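Side-chain contacts in carbohydrate deacetylase Agd3 (Neosartorya fumigata, PDB 6NWZ), which removes acetyl groups from the N-acetylated sugars of galactosaminogalactan, a fungal exopolysaccharide, and is required for biofilm formation: residues Tyr106-Gln109 against Leu110-Val114; Leu97-Asp100 against Gln101-Leu105. One frame throughout, in Å; residues are numbered along the deposited sequence.

Overall arrangement
Contacts 1 and 2 lie at the two ends of helix 99-112, within the carbohydrate-binding CBM87 part of the chain, and their centres are 13 Å apart. Contact 2, at 97-105, starts the helix; contact 1, at 106-114, finishes it and turns the chain toward strand 115-119. The sugar attached to Asn67 lies beside contact 1 at Glu111 and Tyr112, and its nearest approach to contact 2 is about 9 Å, at the Gln104 side chain. A zinc ion, probably the one bound by Glu210 and Leu684, is about 8 Å from Gly113 (nearest atoms). Neither contact supplies a ligand to the zinc of Asp256, His388 and His392, which belongs to the deacetylase domain.

Contact 1: Tyr106-Gln109 against Leu110-Val114; sequences YAYQ and LEYGV. With NAG (2-acetamido-2-deoxy-beta-D-glucopyranose), chain D.
Gln109 holds Val114 at two points. Its backbone O accepts from Val114 N (3.1 Å), in the carbonyl plane on a lone pair, while its side-chain NE2 donates to Val114 O over 3.1 Å, with the acceptor close to the amide plane. An extended chain beyond CG (chi2 -166°) carries the amide that far, and NE2 also makes a weak bond to Glu210 O, so this one amide group serves two backbone carbonyls. Within the last helical turn, Leu110 N, Glu111 N and Tyr112 N donate to Tyr106 O, Ala107 O and Tyr108 O. Tyr108 swings CG opposite its own N (chi1 179°), placing CE1 over a face of the Tyr112 ring, 3.8 Å from Tyr112 CG; the planes meet at 33°. Farther round the Tyr108 ring, CE2 rests 3.8 Å from Val114 CG2, and Tyr108 OH is hydrogen-bonded to Tyr74 O. At the edge of Tyr112, OH lies 3.6 Å from O5 of the NAG attached to Asn67. Gly113 suits the turn because it readily adopts positive phi. That left-handed glycine, with the 6→1 bond from Val114 N to Gln109 O, is consistent with a Schellman-type helix C-cap.

Contact 2: Leu97-Asp100 against Gln101-Leu105; sequences LTTD and QWNQL
A capping box between Thr98 and Gln101 opens helix 99-112. Thr98, at the N-cap, offers OG1 to Gln101 N (3.1 Å), and Gln101 returns the bond by accepting from Thr98 N at OE1 (3.1 Å), in the plane of its carbonyl and on a lone pair. Thr98 OG1 sits between its own N and carbonyl carbon (chi1 82°), where a short hydroxyl side chain can reach forward to an amide of the first turn; the longer glutamine, extended past CG, reaches back to the N-cap amide. The other end of the Gln101 amide is held as well: NE2 is hydrogen-bonded to Val61 O.

On another side of the turn, Asp100 OD1 accepts from Gln104 NE2 at 2.8 Å, with the donor nearly along the C-O axis but the oxygen 28° out of the amide plane. The carboxylate plane is turned 58° from that of the amide. An acidic residue suits the first turn, where its charge probably interacts favourably with the helix dipole.

Leu97, just ahead of the cap, brings CB within 3.4 Å of Trp102 NE1, and its CD1 lies 4.2 Å above the indole plane, toward the rim. Leu105 CD1 sits over the same face. Trp102 NE1 is hydrogen-bonded to Ser95 OG, which helps fix the rotation of the ring. Trp102 and Leu105 touch Met116 of strand 115-119, while Leu97 and Leu105 reach Ile30 of strand 22-31, so this apolar side of the helix rests against both strands.

Contact 1: Tyr106-Gln109 against Leu110-Val114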
loop_
_atom_site.group_PDB
_atom_site.type_symbol
_atom_site.label_atom_id
_atom_site.label_comp_id
_atom_site.label_asym_id
_atom_site.label_seq_id
_atom_site.Cartn_x
_atom_site.Cartn_y
_atom_site.Cartn_z
ATOM N N TYR A 106 6.545 10.546 32.831
ATOM C CA TYR A 106 5.312 10.234 33.550
ATOM C C TYR A 106 4.620 11.503 34.030
ATOM O O TYR A 106 3.386 11.596 34.004
ATOM C CB TYR A 106 5.600 9.310 34.734
ATOM C CG TYR A 106 6.221 7.980 34.367
ATOM C CD1 TYR A 106 6.051 7.433 33.101
ATOM C CD2 TYR A 106 6.983 7.273 35.290
ATOM C CE1 TYR A 106 6.622 6.217 32.766
ATOM C CE2 TYR A 106 7.556 6.058 34.963
ATOM C CZ TYR A 106 7.373 5.537 33.702
ATOM O OH TYR A 106 7.944 4.329 33.378
ATOM N N ALA A 107 5.398 12.490 34.480
ATOM C CA ALA A 107 4.813 13.749 34.926
ATOM C C ALA A 107 4.142 14.478 33.772
ATOM O O ALA A 107 3.074 15.079 33.942
ATOM C CB ALA A 107 5.884 14.630 35.566
ATOM N N TYR A 108 4.755 14.437 32.588
ATOM C CA TYR A 108 4.141 15.055 31.419
ATOM C C TYR A 108 2.824 14.374 31.072
ATOM O O TYR A 108 1.836 15.049 30.756
ATOM C CB TYR A 108 5.108 15.012 30.236
ATOM C CG TYR A 108 4.548 15.609 28.966
ATOM C CD1 TYR A 108 4.253 16.966 28.884
ATOM C CD2 TYR A 108 4.321 14.819 27.847
ATOM C CE1 TYR A 108 3.739 17.517 27.722
ATOM C CE2 TYR A 108 3.809 15.361 26.680
ATOM C CZ TYR A 108 3.520 16.710 26.623
ATOM O OH TYR A 108 3.012 17.251 25.464
ATOM N N GLN A 109 2.786 13.039 31.145
ATOM C CA GLN A 109 1.557 12.306 30.845
ATOM C C GLN A 109 0.409 12.749 31.742
ATOM O O GLN A 109 -0.739 12.849 31.292
ATOM C CB GLN A 109 1.781 10.804 31.002
ATOM C CG GLN A 109 2.773 10.195 30.040
ATOM C CD GLN A 109 2.697 8.683 30.032
ATOM O OE1 GLN A 109 3.665 7.997 30.359
ATOM N NE2 GLN A 109 1.536 8.154 29.657
ATOM N N LEU A 110 0.696 13.012 33.017
ATOM C CA LEU A 110 -0.361 13.357 33.961
ATOM C C LEU A 110 -0.857 14.784 33.759
ATOM O O LEU A 110 -2.067 15.018 33.673
ATOM C CB LEU A 110 0.136 13.159 35.391
ATOM C CG LEU A 110 0.257 11.696 35.812
ATOM C CD1 LEU A 110 0.920 11.581 37.169
ATOM C CD2 LEU A 110 -1.117 11.048 35.829
ATOM N N GLU A 111 0.062 15.751 33.679
ATOM C CA GLU A 111 -0.347 17.153 33.622
ATOM C C GLU A 111 -1.065 17.486 32.322
ATOM O O GLU A 111 -1.939 18.361 32.307
ATOM C CB GLU A 111 0.868 18.064 33.798
ATOM C CG GLU A 111 0.710 19.129 34.877
ATOM C CD GLU A 111 -0.397 20.122 34.576
ATOM O OE1 GLU A 111 -1.525 19.930 35.078
ATOM O OE2 GLU A 111 -0.140 21.093 33.835
ATOM N N TYR A 112 -0.725 16.804 31.228
ATOM C CA TYR A 112 -1.254 17.142 29.911
ATOM C C TYR A 112 -2.118 16.044 29.305
ATOM O O TYR A 112 -2.547 16.180 28.153
ATOM C CB TYR A 112 -0.106 17.502 28.963
ATOM C CG TYR A 112 0.592 18.791 29.343
ATOM C CD1 TYR A 112 1.575 18.805 30.323
ATOM C CD2 TYR A 112 0.254 19.995 28.735
ATOM C CE1 TYR A 112 2.210 19.978 30.680
ATOM C CE2 TYR A 112 0.886 21.176 29.085
ATOM C CZ TYR A 112 1.863 21.161 30.060
ATOM O OH TYR A 112 2.500 22.329 30.420
ATOM N N GLY A 113 -2.393 14.970 30.041
ATOM C CA GLY A 113 -3.293 13.931 29.551
ATOM C C GLY A 113 -2.788 13.184 28.335
ATOM O O GLY A 113 -3.576 12.851 27.441
ATOM N N VAL A 114 -1.490 12.898 28.290
ATOM C CA VAL A 114 -0.844 12.305 27.126
ATOM C C VAL A 114 -0.587 10.828 27.390
ATOM O O VAL A 114 -0.158 10.443 28.486
ATOM C CB VAL A 114 0.460 13.055 26.789
ATOM C CG1 VAL A 114 1.202 12.373 25.659
ATOM C CG2 VAL A 114 0.150 14.491 26.418
HETATM C C1 NAG D . 6.291 21.999 31.907
HETATM C C2 NAG D . 7.061 23.243 32.358
HETATM C C3 NAG D . 7.425 23.137 33.839
HETATM C C4 NAG D . 6.185 22.846 34.675
HETATM C C5 NAG D . 5.489 21.601 34.140
HETATM C C6 NAG D . 4.196 21.283 34.857
HETATM C C7 NAG D . 8.611 24.614 31.030
HETATM C C8 NAG D . 7.701 25.768 31.328
HETATM N N2 NAG D . 8.255 23.434 31.551
HETATM O O3 NAG D . 8.020 24.356 34.269
HETATM O O4 NAG D . 6.542 22.652 36.038
HETATM O O5 NAG D . 5.156 21.797 32.759
HETATM O O6 NAG D . 3.714 19.995 34.499
HETATM O O7 NAG D . 9.624 24.744 30.351
#

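Contact 2: Leu97-Asp100 against Gln101-Leu105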
loop_
_atom_site.group_PDB
_atom_site.type_symbol
_atom_site.label_atom_id
_atom_site.label_comp_id
_atom_site.label_asym_id
_atom_site.label_seq_id
_atom_site.Cartn_x
_atom_site.Cartn_y
_atom_site.Cartn_z
ATOM N N LEU A 97 17.620 5.606 29.574
ATOM C CA LEU A 97 17.058 6.808 30.172
ATOM C C LEU A 97 17.058 6.672 31.689
ATOM O O LEU A 97 16.684 5.627 32.232
ATOM C CB LEU A 97 15.634 7.057 29.664
ATOM C CG LEU A 97 15.454 7.491 28.205
ATOM C CD1 LEU A 97 13.981 7.671 27.869
ATOM C CD2 LEU A 97 16.214 8.773 27.917
ATOM N N THR A 98 17.482 7.739 32.369
ATOM C CA THR A 98 17.628 7.708 33.816
ATOM C C THR A 98 16.262 7.636 34.496
ATOM O O THR A 98 15.210 7.840 33.882
ATOM C CB THR A 98 18.393 8.938 34.314
ATOM O OG1 THR A 98 17.499 10.053 34.428
ATOM C CG2 THR A 98 19.521 9.299 33.355
ATOM N N THR A 99 16.293 7.331 35.793
ATOM C CA THR A 99 15.059 7.292 36.567
ATOM C C THR A 99 14.368 8.649 36.566
ATOM O O THR A 99 13.141 8.732 36.430
ATOM C CB THR A 99 15.358 6.835 37.995
ATOM O OG1 THR A 99 15.669 5.436 37.990
ATOM C CG2 THR A 99 14.170 7.086 38.906
ATOM N N ASP A 100 15.142 9.728 36.693
ATOM C CA ASP A 100 14.544 11.057 36.686
ATOM C C ASP A 100 13.961 11.399 35.323
ATOM O O ASP A 100 12.941 12.094 35.244
ATOM C CB ASP A 100 15.576 12.101 37.116
ATOM C CG ASP A 100 15.019 13.511 37.108
ATOM O OD1 ASP A 100 15.068 14.168 36.047
ATOM O OD2 ASP A 100 14.515 13.957 38.159
ATOM N N GLN A 101 14.577 10.911 34.242
ATOM C CA GLN A 101 14.032 11.158 32.910
ATOM C C GLN A 101 12.705 10.435 32.714
ATOM O O GLN A 101 11.766 10.997 32.135
ATOM C CB GLN A 101 15.039 10.738 31.843
ATOM C CG GLN A 101 16.331 11.539 31.878
ATOM C CD GLN A 101 17.225 11.261 30.687
ATOM O OE1 GLN A 101 17.665 10.130 30.474
ATOM N NE2 GLN A 101 17.495 12.294 29.898
ATOM N N TRP A 102 12.603 9.192 33.190
ATOM C CA TRP A 102 11.335 8.477 33.090
ATOM C C TRP A 102 10.248 9.152 33.913
ATOM O O TRP A 102 9.072 9.112 33.537
ATOM C CB TRP A 102 11.509 7.024 33.526
ATOM C CG TRP A 102 12.058 6.143 32.452
ATOM C CD1 TRP A 102 13.346 5.722 32.318
ATOM C CD2 TRP A 102 11.330 5.574 31.356
ATOM N NE1 TRP A 102 13.469 4.922 31.205
ATOM C CE2 TRP A 102 12.246 4.817 30.597
ATOM C CE3 TRP A 102 9.995 5.630 30.942
ATOM C CZ2 TRP A 102 11.869 4.120 29.450
ATOM C CZ3 TRP A 102 9.623 4.938 29.804
ATOM C CH2 TRP A 102 10.557 4.192 29.071
ATOM N N ASN A 103 10.620 9.780 35.033
ATOM C CA ASN A 103 9.632 10.484 35.843
ATOM C C ASN A 103 9.170 11.774 35.174
ATOM O O ASN A 103 8.003 12.158 35.318
ATOM C CB ASN A 103 10.197 10.769 37.235
ATOM C CG ASN A 103 10.294 9.518 38.092
ATOM O OD1 ASN A 103 9.530 8.571 37.914
ATOM N ND2 ASN A 103 11.237 9.511 39.028
ATOM N N GLN A 104 10.059 12.456 34.447
ATOM C CA GLN A 104 9.625 13.600 33.651
ATOM C C GLN A 104 8.584 13.182 32.621
ATOM O O GLN A 104 7.592 13.889 32.407
ATOM C CB GLN A 104 10.821 14.251 32.957
ATOM C CG GLN A 104 11.900 14.767 33.890
ATOM C CD GLN A 104 13.078 15.346 33.133
ATOM O OE1 GLN A 104 12.906 16.191 32.255
ATOM N NE2 GLN A 104 14.281 14.882 33.456
ATOM N N LEU A 105 8.794 12.033 31.974
ATOM C CA LEU A 105 7.822 11.550 31.000
ATOM C C LEU A 105 6.498 11.205 31.669
ATOM O O LEU A 105 5.429 11.538 31.145
ATOM C CB LEU A 105 8.388 10.344 30.251
ATOM C CG LEU A 105 9.646 10.600 29.416
ATOM C CD1 LEU A 105 10.143 9.312 28.789
ATOM C CD2 LEU A 105 9.376 11.645 28.348
#